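Local structure of cobalamin biosynthesis protein (Agrobacterium tumefaciens, 3BY5) at residues Ala115-Leu118 against Val123-Ala126. The protein is of unproven function but probably takes part in cobalamin (vitamin B12) biosynthesis. Numbering follows the deposited sequence.
Sequences APRL and VTVA. With SO4 (sulfate ion), chain B.
Leu118 and Val125 face each other as an antiparallel hydrogen-bonded pair. Both backbone bonds of the pair form. Val125 N donates to Leu118 O at 2.7 Å, and this bond is almost straight, 172° at the hydrogen. The return bond, Leu118 N to Val125 O, is longer at 3.2 Å and more bent, 149° at the hydrogen. Val125 O has a second donor. A water gives one hydrogen to it, 2.8 Å from water to Val125 O, and the other to Pro116 O, 2.7 Å away. The water thus bridges the two segments where 115-117 leaves regular pairing. Pro116 itself has no N-H to donate to a sheet bond. Leu118 O also receives a CA-H...O contact from Thr124 CA.

The side chains of Leu118 and Val125 point to the same face of the sheet. Leu118 goes on to touch Ala33 and Phe37 of helix 23-37, while Val125 packs on Ala13 of the neighbouring strand 11-17. On the other face, Arg117 lies obliquely across Thr124, with its CD 3.8 Å from Thr124 CG2. With CG anti to the backbone N (chi1 -165°), it is the aliphatic CG and CD of Arg117 that meet this methyl. Thr124 OG1 donates to sulfate O3 at 3.1 Å. Ser97 and Ser99 bind the same sulfate through their hydroxyls. The ion probably comes from the crystallisation liquor, so it marks an anion-binding spot without proving a natural ligand.

Strand 123-129 is joined on its other side to strand 11-17, through Thr124 with Gly16 and Ala126 with Gly14. The pair lies in the C-terminal beta hairpin of strands 112-120 and 123-129, whose strand 112-120 edges the mixed sheet of this alpha/beta fold within the chain.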
ATOM      1  N   ALA A 115      -9.527 -17.935  -5.436  1.00 49.05           N
ATOM      2  CA  ALA A 115     -10.597 -18.381  -4.561  1.00 46.09           C
ATOM      3  C   ALA A 115     -11.859 -17.598  -4.909  1.00 47.78           C
ATOM      4  O   ALA A 115     -11.759 -16.494  -5.446  1.00 48.27           O
ATOM      5  CB  ALA A 115     -10.200 -18.153  -3.118  1.00 45.11           C
ATOM      6  N   PRO A 116     -13.051 -18.173  -4.635  1.00 47.28           N
ATOM      7  CA  PRO A 116     -14.282 -17.415  -4.831  1.00 45.33           C
ATOM      8  C   PRO A 116     -14.445 -16.310  -3.796  1.00 44.36           C
ATOM      9  O   PRO A 116     -13.833 -16.366  -2.727  1.00 42.35           O
ATOM     10  CB  PRO A 116     -15.374 -18.472  -4.648  1.00 45.69           C
ATOM     11  CG  PRO A 116     -14.767 -19.476  -3.753  1.00 46.04           C
ATOM     12  CD  PRO A 116     -13.333 -19.546  -4.172  1.00 47.65           C
ATOM     13  N   ARG A 117     -15.267 -15.318  -4.135  1.00 45.81           N
ATOM     14  CA  ARG A 117     -15.556 -14.179  -3.269  1.00 47.95           C
ATOM     15  C   ARG A 117     -16.065 -14.655  -1.915  1.00 44.71           C
ATOM     16  O   ARG A 117     -17.005 -15.446  -1.829  1.00 42.21           O
ATOM     17  CB  ARG A 117     -16.573 -13.253  -3.940  1.00 52.22           C
ATOM     18  CG  ARG A 117     -16.705 -11.857  -3.325  1.00 60.62           C
ATOM     19  CD  ARG A 117     -17.949 -11.721  -2.438  1.00 67.10           C
ATOM     20  NE  ARG A 117     -19.132 -12.366  -3.008  1.00 68.67           N
ATOM     21  CZ  ARG A 117     -20.388 -12.067  -2.690  1.00 72.02           C
ATOM     22  NH1 ARG A 117     -20.654 -11.109  -1.812  1.00 71.90           N
ATOM     23  NH2 ARG A 117     -21.390 -12.718  -3.265  1.00 75.08           N
ATOM     24  N   LEU A 118     -15.409 -14.182  -0.865  1.00 42.78           N
ATOM     25  CA  LEU A 118     -15.709 -14.618   0.483  1.00 39.39           C
ATOM     26  C   LEU A 118     -16.178 -13.452   1.330  1.00 36.34           C
ATOM     27  O   LEU A 118     -15.550 -12.403   1.336  1.00 40.75           O
ATOM     28  CB  LEU A 118     -14.474 -15.261   1.115  1.00 38.32           C
ATOM     29  CG  LEU A 118     -14.687 -16.010   2.430  1.00 39.67           C
ATOM     30  CD1 LEU A 118     -15.208 -17.413   2.190  1.00 42.95           C
ATOM     31  CD2 LEU A 118     -13.411 -16.061   3.194  1.00 35.82           C
ATOM     32  N   VAL A 123     -17.358  -8.429   6.229  1.00 37.87           N
ATOM     33  CA  VAL A 123     -16.049  -8.126   5.674  1.00 35.03           C
ATOM     34  C   VAL A 123     -15.847  -9.032   4.462  1.00 32.89           C
ATOM     35  O   VAL A 123     -15.905 -10.257   4.577  1.00 33.06           O
ATOM     36  CB  VAL A 123     -14.907  -8.350   6.708  1.00 33.51           C
ATOM     37  CG1 VAL A 123     -13.558  -7.972   6.118  1.00 34.50           C
ATOM     38  CG2 VAL A 123     -15.149  -7.551   7.976  1.00 32.13           C
ATOM     39  N   THR A 124     -15.631  -8.419   3.302  1.00 31.81           N
ATOM     40  CA  THR A 124     -15.364  -9.144   2.062  1.00 29.12           C
ATOM     41  C   THR A 124     -13.870  -9.366   1.885  1.00 29.26           C
ATOM     42  O   THR A 124     -13.070  -8.460   2.097  1.00 31.23           O
ATOM     43  CB  THR A 124     -15.921  -8.396   0.842  1.00 28.27           C
ATOM     44  OG1 THR A 124     -17.269  -7.998   1.110  1.00 42.31           O
ATOM     45  CG2 THR A 124     -15.905  -9.277  -0.401  1.00 28.83           C
ATOM     46  N   VAL A 125     -13.503 -10.588   1.512  1.00 30.64           N
ATOM     47  CA  VAL A 125     -12.117 -10.961   1.295  1.00 29.89           C
ATOM     48  C   VAL A 125     -11.975 -11.595  -0.081  1.00 32.56           C
ATOM     49  O   VAL A 125     -12.633 -12.594  -0.377  1.00 33.81           O
ATOM     50  CB  VAL A 125     -11.623 -11.962   2.362  1.00 31.96           C
ATOM     51  CG1 VAL A 125     -10.117 -12.174   2.240  1.00 32.76           C
ATOM     52  CG2 VAL A 125     -11.985 -11.490   3.775  1.00 34.92           C
ATOM     53  N   ALA A 126     -11.123 -10.996  -0.914  1.00 31.92           N
ATOM     54  CA  ALA A 126     -10.763 -11.544  -2.225  1.00 29.61           C
ATOM     55  C   ALA A 126      -9.295 -11.937  -2.228  1.00 30.96           C
ATOM     56  O   ALA A 126      -8.447 -11.127  -1.888  1.00 35.70           O
ATOM     57  CB  ALA A 126     -11.020 -10.529  -3.311  1.00 22.89           C
TER
HETATM   58  S   SO4 B 201     -16.864  -6.117  -2.739  0.50 42.26           S
HETATM   59  O1  SO4 B 201     -16.049  -4.986  -2.310  0.50 36.93           O
HETATM   60  O2  SO4 B 201     -16.011  -7.230  -3.134  0.50 41.99           O
HETATM   61  O3  SO4 B 201     -17.724  -6.546  -1.642  0.50 43.05           O
HETATM   62  O4  SO4 B 201     -17.691  -5.717  -3.872  0.50 44.61           O
HETATM   63  O   HOH W   1     -11.746 -14.933  -1.715  1.00 43.82           O